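Local structure of DUF917 domain-containing protein (Chromobacterium violaceum, 2O3I) at residues 241-247 / 323-327; 231-235 / 250-255; 33-37 / 75-80. The protein is of unknown function but has the two-domain make-up of the S-Me-THD-like (DUF917) family. The protein carries 2 engineered substitutions. One frame throughout, in Å; residues are numbered along the deposited sequence.

Interaction 1: 241-247 / 323-327; sequences VKTAEAM and FVEGE
Two groups of the 323-327 segment converge on the carbonyl oxygen of Lys242. Gly326 N donates a hydrogen bond to Lys242 O at 3.2 Å, lying in the carbonyl plane, and the CA-H of Glu325 adds a weaker contact to the same oxygen. The Lys242 side chain leaves this backbone link and reaches Glu327: its chain runs extended to CE and bends only at the last torsion, which brings NZ to 2.7 Å from Glu327 OE2 in a salt bridge on the syn side of the carboxylate, tilted well out of its plane. Glu325 serves the start of the helix. Extended beyond CG, it presents OE1 to Ala244 N at 2.9 Å, a nearly straight bond (164°) that comes from the anti side, again tilted out of the carboxylate plane. Thr243 is the N-cap, and its OG1 accepts from Ala246 N at 3.0 Å, so two side chains from different parts of the chain satisfy N-H groups of the first turn; the negative carboxylate there is probably favoured by the helix dipole. Beneath these polar links Phe323 fits under the turn with CG anti to the backbone N (chi1 -174°). Thr243 O lies over one face of its ring, while Val241 O meets the edge in plane, 3.2 Å from Phe323 CZ. Val241 CG2 and the CE methyl of selenomethionine Met247 close on the CE2 and CD2 side. Strand 319-324 is paired with strand 352-358, whose Ala354 and Ile356 touch Ala244 and Met247, and helix 225-237 supplies Leu236 against Val241 and Leu232 against Met247.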
loop_
_atom_site.group_PDB
_atom_site.type_symbol
_atom_site.label_atom_id
_atom_site.label_comp_id
_atom_site.label_asym_id
_atom_site.label_seq_id
_atom_site.Cartn_x
_atom_site.Cartn_y
_atom_site.Cartn_z
ATOM N N VAL A 241 -21.932 -35.294 18.817
ATOM C CA VAL A 241 -21.406 -34.477 19.907
ATOM C C VAL A 241 -22.296 -33.256 20.134
ATOM O O VAL A 241 -22.131 -32.214 19.489
ATOM C CB VAL A 241 -19.934 -34.058 19.612
ATOM C CG1 VAL A 241 -19.805 -33.586 18.188
ATOM C CG2 VAL A 241 -19.483 -32.981 20.573
ATOM N N LYS A 242 -23.239 -33.402 21.064
ATOM C CA LYS A 242 -24.205 -32.351 21.376
ATOM C C LYS A 242 -23.994 -31.677 22.737
ATOM O O LYS A 242 -24.774 -30.811 23.134
ATOM C CB LYS A 242 -25.620 -32.933 21.323
ATOM C CG LYS A 242 -26.001 -33.601 20.000
ATOM C CD LYS A 242 -27.380 -34.244 20.109
ATOM C CE LYS A 242 -27.849 -34.832 18.790
ATOM N NZ LYS A 242 -28.029 -33.784 17.747
ATOM N N THR A 243 -22.952 -32.086 23.450
ATOM C CA THR A 243 -22.643 -31.517 24.755
ATOM C C THR A 243 -21.157 -31.214 24.857
ATOM O O THR A 243 -20.332 -31.864 24.206
ATOM C CB THR A 243 -22.986 -32.484 25.902
ATOM O OG1 THR A 243 -22.219 -33.685 25.749
ATOM C CG2 THR A 243 -24.465 -32.819 25.909
ATOM N N ALA A 244 -20.820 -30.235 25.689
ATOM C CA ALA A 244 -19.432 -29.858 25.900
ATOM C C ALA A 244 -18.623 -31.074 26.355
ATOM O O ALA A 244 -17.496 -31.282 25.906
ATOM C CB ALA A 244 -19.347 -28.739 26.945
ATOM N N GLU A 245 -19.202 -31.876 27.246
ATOM C CA GLU A 245 -18.533 -33.072 27.754
ATOM C C GLU A 245 -18.252 -34.039 26.608
ATOM O O GLU A 245 -17.170 -34.618 26.520
ATOM C CB GLU A 245 -19.405 -33.769 28.797
ATOM C CG GLU A 245 -18.727 -34.942 29.491
ATOM C CD GLU A 245 -19.656 -35.671 30.454
ATOM O OE1 GLU A 245 -20.435 -34.990 31.156
ATOM O OE2 GLU A 245 -19.599 -36.919 30.520
ATOM N N ALA A 246 -19.236 -34.214 25.733
ATOM C CA ALA A 246 -19.076 -35.101 24.588
ATOM C C ALA A 246 -17.989 -34.573 23.655
ATOM O O ALA A 246 -17.270 -35.348 23.038
ATOM C CB ALA A 246 -20.401 -35.228 23.830
HETATM N N MSE A 247 -17.872 -33.253 23.548
HETATM C CA MSE A 247 -16.855 -32.662 22.680
HETATM C C MSE A 247 -15.475 -33.013 23.211
HETATM O O MSE A 247 -14.598 -33.440 22.455
HETATM C CB MSE A 247 -17.030 -31.138 22.602
HETATM C CG MSE A 247 -15.892 -30.399 21.904
HETATM SE SE MSE A 247 -15.492 -31.049 20.108
HETATM C CE MSE A 247 -16.446 -29.709 19.091
ATOM N N PHE A 323 -18.873 -23.851 22.487
ATOM C CA PHE A 323 -19.629 -25.047 22.190
ATOM C C PHE A 323 -21.036 -24.804 22.707
ATOM O O PHE A 323 -21.267 -24.682 23.911
ATOM C CB PHE A 323 -19.054 -26.318 22.823
ATOM C CG PHE A 323 -19.775 -27.565 22.373
ATOM C CD1 PHE A 323 -20.982 -27.948 22.967
ATOM C CD2 PHE A 323 -19.324 -28.277 21.260
ATOM C CE1 PHE A 323 -21.733 -29.011 22.451
ATOM C CE2 PHE A 323 -20.072 -29.346 20.736
ATOM C CZ PHE A 323 -21.277 -29.708 21.331
ATOM N N VAL A 324 -21.975 -24.709 21.776
ATOM C CA VAL A 324 -23.358 -24.481 22.126
ATOM C C VAL A 324 -24.074 -25.830 22.164
ATOM O O VAL A 324 -24.281 -26.473 21.135
ATOM C CB VAL A 324 -24.027 -23.550 21.101
ATOM C CG1 VAL A 324 -25.394 -23.093 21.621
ATOM C CG2 VAL A 324 -23.123 -22.351 20.832
ATOM N N GLU A 325 -24.438 -26.256 23.367
ATOM C CA GLU A 325 -25.118 -27.524 23.554
ATOM C C GLU A 325 -26.548 -27.478 23.021
ATOM O O GLU A 325 -27.096 -26.403 22.767
ATOM C CB GLU A 325 -25.120 -27.892 25.037
ATOM C CG GLU A 325 -23.727 -28.123 25.606
ATOM C CD GLU A 325 -23.745 -28.585 27.051
ATOM O OE1 GLU A 325 -22.699 -29.081 27.528
ATOM O OE2 GLU A 325 -24.800 -28.449 27.710
ATOM N N GLY A 326 -27.141 -28.658 22.853
ATOM C CA GLY A 326 -28.502 -28.747 22.352
ATOM C C GLY A 326 -28.557 -29.388 20.980
ATOM O O GLY A 326 -27.750 -30.254 20.655
ATOM N N GLU A 327 -29.518 -28.965 20.170
ATOM C CA GLU A 327 -29.662 -29.500 18.822
ATOM C C GLU A 327 -29.361 -28.377 17.840
ATOM O O GLU A 327 -29.862 -27.264 17.987
ATOM C CB GLU A 327 -31.090 -30.007 18.598
ATOM C CG GLU A 327 -31.573 -31.032 19.625
ATOM C CD GLU A 327 -31.014 -32.432 19.405
ATOM O OE1 GLU A 327 -31.244 -33.303 20.273
ATOM O OE2 GLU A 327 -30.356 -32.668 18.367
#

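Interaction 2: 231-235 / 250-255; sequences KLGRA and FLRREL
Lys231, Leu232 and Ala235 face Phe250, Glu254 and Leu255 across two helix segments whose axes come within 11.6 Å and run 124° apart, between perpendicular and antiparallel. Phe250 spans much of this wide separation. Its CG stands anti to the backbone N (chi1 -176°), which carries the ring outward between Ala235 and Leu232: Ala235 CB approaches Phe250 CE1 at 3.6 Å, and Leu232 CD1 lies 3.9 Å from Phe250 CE2. Four residues on, Glu254 CB sits 3.6 Å above the plane of the Phe250 ring, over its centre. Helices 225-237 and 244-255 follow one another in the chain, joined by a short loop, and fold back on each other; Phe19 and Phe20, from helix 10-19 and the residue after it, pack on Leu232, and Phe20 also touches Leu255. On the outer side, Lys231 stretches fully extended across Glu254 at about a right angle. Its ammonium is held twice by that one residue: Lys231 NZ lies 2.9 Å from Glu254 OE2 in a salt bridge, on the anti side and somewhat out of the carboxylate plane, and 3.0 Å from Glu254 O, tilted from the carbonyl plane. The aliphatic part of the lysine slides past Leu255 in the opposite direction, CD against CD2.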
loop_
_atom_site.group_PDB
_atom_site.type_symbol
_atom_site.label_atom_id
_atom_site.label_comp_id
_atom_site.label_asym_id
_atom_site.label_seq_id
_atom_site.Cartn_x
_atom_site.Cartn_y
_atom_site.Cartn_z
ATOM N N LYS A 231 -12.690 -34.719 10.176
ATOM C CA LYS A 231 -13.170 -35.786 11.044
ATOM C C LYS A 231 -14.089 -35.238 12.133
ATOM O O LYS A 231 -15.124 -35.843 12.444
ATOM C CB LYS A 231 -11.991 -36.534 11.670
ATOM C CG LYS A 231 -12.412 -37.718 12.533
ATOM C CD LYS A 231 -11.222 -38.561 12.963
ATOM C CE LYS A 231 -11.661 -39.691 13.881
ATOM N NZ LYS A 231 -10.479 -40.430 14.415
ATOM N N LEU A 232 -13.727 -34.094 12.710
ATOM C CA LEU A 232 -14.558 -33.494 13.752
ATOM C C LEU A 232 -15.877 -33.004 13.155
ATOM O O LEU A 232 -16.956 -33.185 13.743
ATOM C CB LEU A 232 -13.831 -32.323 14.420
ATOM C CG LEU A 232 -14.686 -31.391 15.290
ATOM C CD1 LEU A 232 -15.307 -32.177 16.432
ATOM C CD2 LEU A 232 -13.832 -30.251 15.832
ATOM N N GLY A 233 -15.773 -32.378 11.987
ATOM C CA GLY A 233 -16.945 -31.859 11.309
ATOM C C GLY A 233 -17.961 -32.943 11.011
ATOM O O GLY A 233 -19.162 -32.742 11.180
ATOM N N ARG A 234 -17.478 -34.092 10.556
ATOM C CA ARG A 234 -18.356 -35.209 10.253
ATOM C C ARG A 234 -19.111 -35.635 11.509
ATOM O O ARG A 234 -20.311 -35.897 11.456
ATOM C CB ARG A 234 -17.542 -36.382 9.691
ATOM C CG ARG A 234 -17.197 -36.218 8.214
ATOM C CD ARG A 234 -16.243 -37.296 7.712
ATOM N NE ARG A 234 -16.077 -37.205 6.262
ATOM C CZ ARG A 234 -15.228 -37.937 5.550
ATOM N NH1 ARG A 234 -14.448 -38.829 6.146
ATOM N NH2 ARG A 234 -15.167 -37.785 4.235
ATOM N N ALA A 235 -18.412 -35.692 12.636
ATOM C CA ALA A 235 -19.045 -36.089 13.887
ATOM C C ALA A 235 -20.079 -35.043 14.317
ATOM O O ALA A 235 -21.116 -35.380 14.885
ATOM C CB ALA A 235 -17.989 -36.268 14.968
ATOM N N PHE A 250 -14.740 -36.703 22.608
ATOM C CA PHE A 250 -14.379 -36.924 21.203
ATOM C C PHE A 250 -12.958 -36.467 20.907
ATOM O O PHE A 250 -12.171 -37.190 20.285
ATOM C CB PHE A 250 -15.343 -36.174 20.269
ATOM C CG PHE A 250 -15.090 -36.428 18.799
ATOM C CD1 PHE A 250 -15.623 -37.549 18.168
ATOM C CD2 PHE A 250 -14.292 -35.564 18.054
ATOM C CE1 PHE A 250 -15.363 -37.803 16.823
ATOM C CE2 PHE A 250 -14.028 -35.814 16.714
ATOM C CZ PHE A 250 -14.563 -36.934 16.096
ATOM N N LEU A 251 -12.641 -35.254 21.343
ATOM C CA LEU A 251 -11.321 -34.687 21.124
ATOM C C LEU A 251 -10.227 -35.582 21.678
ATOM O O LEU A 251 -9.213 -35.817 21.024
ATOM C CB LEU A 251 -11.220 -33.310 21.782
ATOM C CG LEU A 251 -12.043 -32.162 21.180
ATOM C CD1 LEU A 251 -12.027 -30.977 22.145
ATOM C CD2 LEU A 251 -11.479 -31.756 19.828
ATOM N N ARG A 252 -10.446 -36.084 22.888
ATOM C CA ARG A 252 -9.466 -36.930 23.548
ATOM C C ARG A 252 -9.335 -38.310 22.914
ATOM O O ARG A 252 -8.232 -38.737 22.567
ATOM C CB ARG A 252 -9.824 -37.071 25.028
ATOM C CG ARG A 252 -8.786 -37.808 25.847
ATOM C CD ARG A 252 -9.238 -37.982 27.288
ATOM N NE ARG A 252 -10.463 -38.776 27.391
ATOM C CZ ARG A 252 -11.692 -38.274 27.490
ATOM N NH1 ARG A 252 -11.885 -36.958 27.505
ATOM N NH2 ARG A 252 -12.734 -39.095 27.570
ATOM N N ARG A 253 -10.466 -38.992 22.754
ATOM C CA ARG A 253 -10.500 -40.342 22.193
ATOM C C ARG A 253 -10.305 -40.449 20.677
ATOM O O ARG A 253 -9.647 -41.372 20.205
ATOM C CB ARG A 253 -11.823 -41.016 22.572
ATOM C CG ARG A 253 -12.084 -41.059 24.070
ATOM C CD ARG A 253 -13.483 -41.577 24.380
ATOM N NE ARG A 253 -13.787 -41.498 25.807
ATOM C CZ ARG A 253 -15.003 -41.647 26.327
ATOM N NH1 ARG A 253 -16.043 -41.888 25.537
ATOM N NH2 ARG A 253 -15.181 -41.543 27.638
ATOM N N GLU A 254 -10.872 -39.516 19.919
ATOM C CA GLU A 254 -10.762 -39.563 18.467
ATOM C C GLU A 254 -9.655 -38.731 17.820
ATOM O O GLU A 254 -9.174 -39.084 16.747
ATOM C CB GLU A 254 -12.103 -39.186 17.836
ATOM C CG GLU A 254 -13.208 -40.184 18.109
ATOM C CD GLU A 254 -12.978 -41.512 17.416
ATOM O OE1 GLU A 254 -13.771 -42.447 17.652
ATOM O OE2 GLU A 254 -12.012 -41.624 16.632
ATOM N N LEU A 255 -9.256 -37.629 18.447
ATOM C CA LEU A 255 -8.205 -36.793 17.874
ATOM C C LEU A 255 -6.998 -36.648 18.801
ATOM O O LEU A 255 -6.046 -35.936 18.489
ATOM C CB LEU A 255 -8.769 -35.412 17.514
ATOM C CG LEU A 255 -9.908 -35.431 16.490
ATOM C CD1 LEU A 255 -10.553 -34.057 16.406
ATOM C CD2 LEU A 255 -9.387 -35.875 15.137
#

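Interaction 3: 33-37 / 75-80; sequences HLAAN and NQVQWP
The amide of Asn37 lies nearly flat over the indole of Trp79, their planes 16° apart, although the two side chains cross at about a right angle. Asn37 CB stands over the face of the six-membered ring, 3.7 Å from its centroid, in a CH-pi contact set toward the rim, while the carboxamide extends above CZ2. With CG beside the backbone N (chi1 -69°) the amide is laid over the indole, and chi2 swings ND2 within that layer to the side of Gln78 O: Asn37 ND2 donates to Gln78 O at 3.3 Å, the oxygen lying a little out of the amide plane. The donor sits above the carbonyl plane, off the lone pairs, so this is a long bond of modest geometry. Gln78 O is gripped a second time by a water, which gives one hydrogen to it at 2.9 Å and the other to Leu34 O at 2.6 Å, bridging the late part of helix 28-35 to the loop.

Leu34 itself points its CD2 branch into the bend of the 75-80 segment. That methyl meets Val77 CG1 at 3.6 Å and Pro80 CD at 3.9 Å, and also lies against the backbone from Gln78 to Pro80. Behind it come Leu112, Val116 and Leu119 of helix 111-124 and Tyr67 of strand 61-69. Toward the start of the 75-80 segment, His33 turns the edge of its imidazole to the loop, where His33 ND1 reaches Asn75 O at 2.8 Å; the bond is weak because it is strongly bent, 120° at the hydrogen. His33 CB meanwhile rests against Val77 O.

Beside the Leu34 contacts and the Asn37-Trp79 stack, the end of helix 28-35 and the turn after it therefore read backbone carbonyls of the loop, through side-chain N-H donors and one water, and no salt bridge crosses the contact.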
loop_
_atom_site.group_PDB
_atom_site.type_symbol
_atom_site.label_atom_id
_atom_site.label_comp_id
_atom_site.label_asym_id
_atom_site.label_seq_id
_atom_site.Cartn_x
_atom_site.Cartn_y
_atom_site.Cartn_z
ATOM N N HIS A 33 -21.307 -20.040 1.560
ATOM C CA HIS A 33 -21.649 -19.333 0.339
ATOM C C HIS A 33 -20.773 -19.809 -0.811
ATOM O O HIS A 33 -21.244 -19.973 -1.940
ATOM C CB HIS A 33 -21.454 -17.830 0.528
ATOM C CG HIS A 33 -22.579 -17.160 1.253
ATOM N ND1 HIS A 33 -22.459 -15.905 1.811
ATOM C CD2 HIS A 33 -23.847 -17.566 1.500
ATOM C CE1 HIS A 33 -23.606 -15.568 2.377
ATOM N NE2 HIS A 33 -24.464 -16.558 2.202
ATOM N N LEU A 34 -19.493 -20.025 -0.521
ATOM C CA LEU A 34 -18.547 -20.471 -1.536
ATOM C C LEU A 34 -18.723 -21.948 -1.888
ATOM O O LEU A 34 -18.683 -22.327 -3.063
ATOM C CB LEU A 34 -17.113 -20.221 -1.066
ATOM C CG LEU A 34 -16.613 -18.775 -1.047
ATOM C CD1 LEU A 34 -15.249 -18.716 -0.389
ATOM C CD2 LEU A 34 -16.535 -18.243 -2.477
ATOM N N ALA A 35 -18.920 -22.773 -0.864
ATOM C CA ALA A 35 -19.094 -24.210 -1.055
ATOM C C ALA A 35 -20.380 -24.561 -1.804
ATOM O O ALA A 35 -20.434 -25.562 -2.521
ATOM C CB ALA A 35 -19.069 -24.916 0.292
ATOM N N ALA A 36 -21.412 -23.739 -1.639
ATOM C CA ALA A 36 -22.688 -23.983 -2.302
ATOM C C ALA A 36 -22.568 -24.067 -3.821
ATOM O O ALA A 36 -23.361 -24.750 -4.468
ATOM C CB ALA A 36 -23.683 -22.896 -1.929
ATOM N N ASN A 37 -21.577 -23.381 -4.389
ATOM C CA ASN A 37 -21.390 -23.381 -5.838
ATOM C C ASN A 37 -20.320 -24.333 -6.358
ATOM O O ASN A 37 -20.011 -24.320 -7.551
ATOM C CB ASN A 37 -21.070 -21.967 -6.337
ATOM C CG ASN A 37 -22.252 -21.024 -6.215
ATOM O OD1 ASN A 37 -23.323 -21.278 -6.771
ATOM N ND2 ASN A 37 -22.060 -19.925 -5.491
ATOM N N ASN A 75 -18.615 -11.949 2.880
ATOM C CA ASN A 75 -19.868 -12.690 3.040
ATOM C C ASN A 75 -20.749 -12.598 1.796
ATOM O O ASN A 75 -21.793 -13.238 1.727
ATOM C CB ASN A 75 -20.675 -12.170 4.240
ATOM C CG ASN A 75 -20.180 -12.719 5.570
ATOM O OD1 ASN A 75 -20.024 -13.928 5.740
ATOM N ND2 ASN A 75 -19.947 -11.828 6.526
ATOM N N GLN A 76 -20.329 -11.807 0.815
ATOM C CA GLN A 76 -21.111 -11.628 -0.404
ATOM C C GLN A 76 -20.571 -12.421 -1.587
ATOM O O GLN A 76 -21.244 -12.574 -2.608
ATOM C CB GLN A 76 -21.156 -10.144 -0.771
ATOM C CG GLN A 76 -21.745 -9.249 0.312
ATOM C CD GLN A 76 -21.682 -7.777 -0.059
ATOM O OE1 GLN A 76 -22.146 -7.377 -1.132
ATOM N NE2 GLN A 76 -21.108 -6.960 0.827
ATOM N N VAL A 77 -19.354 -12.928 -1.444
ATOM C CA VAL A 77 -18.712 -13.691 -2.502
ATOM C C VAL A 77 -19.392 -15.034 -2.756
ATOM O O VAL A 77 -19.845 -15.695 -1.825
ATOM C CB VAL A 77 -17.232 -13.925 -2.164
ATOM C CG1 VAL A 77 -16.559 -14.690 -3.276
ATOM C CG2 VAL A 77 -16.541 -12.590 -1.951
ATOM N N GLN A 78 -19.465 -15.412 -4.031
ATOM C CA GLN A 78 -20.067 -16.671 -4.462
ATOM C C GLN A 78 -18.988 -17.592 -5.033
ATOM O O GLN A 78 -19.026 -18.803 -4.838
ATOM C CB GLN A 78 -21.126 -16.421 -5.536
ATOM C CG GLN A 78 -22.404 -15.762 -5.052
ATOM C CD GLN A 78 -23.170 -16.630 -4.076
ATOM O OE1 GLN A 78 -22.896 -16.627 -2.875
ATOM N NE2 GLN A 78 -24.131 -17.395 -4.592
ATOM N N TRP A 79 -18.039 -17.005 -5.760
ATOM C CA TRP A 79 -16.930 -17.758 -6.349
ATOM C C TRP A 79 -15.626 -17.094 -5.899
ATOM O O TRP A 79 -15.566 -15.880 -5.746
ATOM C CB TRP A 79 -17.030 -17.758 -7.879
ATOM C CG TRP A 79 -18.426 -18.021 -8.379
ATOM C CD1 TRP A 79 -19.459 -17.128 -8.438
ATOM C CD2 TRP A 79 -18.949 -19.267 -8.844
ATOM N NE1 TRP A 79 -20.593 -17.739 -8.909
ATOM C CE2 TRP A 79 -20.310 -19.054 -9.167
ATOM C CE3 TRP A 79 -18.403 -20.545 -9.019
ATOM C CZ2 TRP A 79 -21.133 -20.070 -9.655
ATOM C CZ3 TRP A 79 -19.220 -21.556 -9.503
ATOM C CH2 TRP A 79 -20.573 -21.312 -9.815
ATOM N N PRO A 80 -14.569 -17.884 -5.670
ATOM C CA PRO A 80 -13.291 -17.318 -5.228
ATOM C C PRO A 80 -12.419 -16.747 -6.345
ATOM O O PRO A 80 -11.275 -17.166 -6.521
ATOM C CB PRO A 80 -12.630 -18.502 -4.538
ATOM C CG PRO A 80 -13.046 -19.638 -5.412
ATOM C CD PRO A 80 -14.519 -19.358 -5.672
HETATM O O HOH W 1 -17.861 -21.449 -5.415
#

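How the interactions relate
Interactions 1 and 2 share helix 244-255 and touch each other, selenomethionine Met247 CE lying 3.8 Å from Leu232 CD1, so they form one continuous packing along that helix: its start is set against the end of strand 319-324 and the loop after it, its later turns against helix 225-237. Both centre on a phenylalanine, buried in interaction 1 and only partly so in interaction 2, with a lysine-glutamate salt bridge at the more exposed margin. Interaction 3 lies apart in the N-terminal family region, its centre about 28 Å from that of interaction 1. It joins a helix end to an irregular loop through side-chain N-H to carbonyl bonds, an amide-indole stack and a water, with no salt bridge across it.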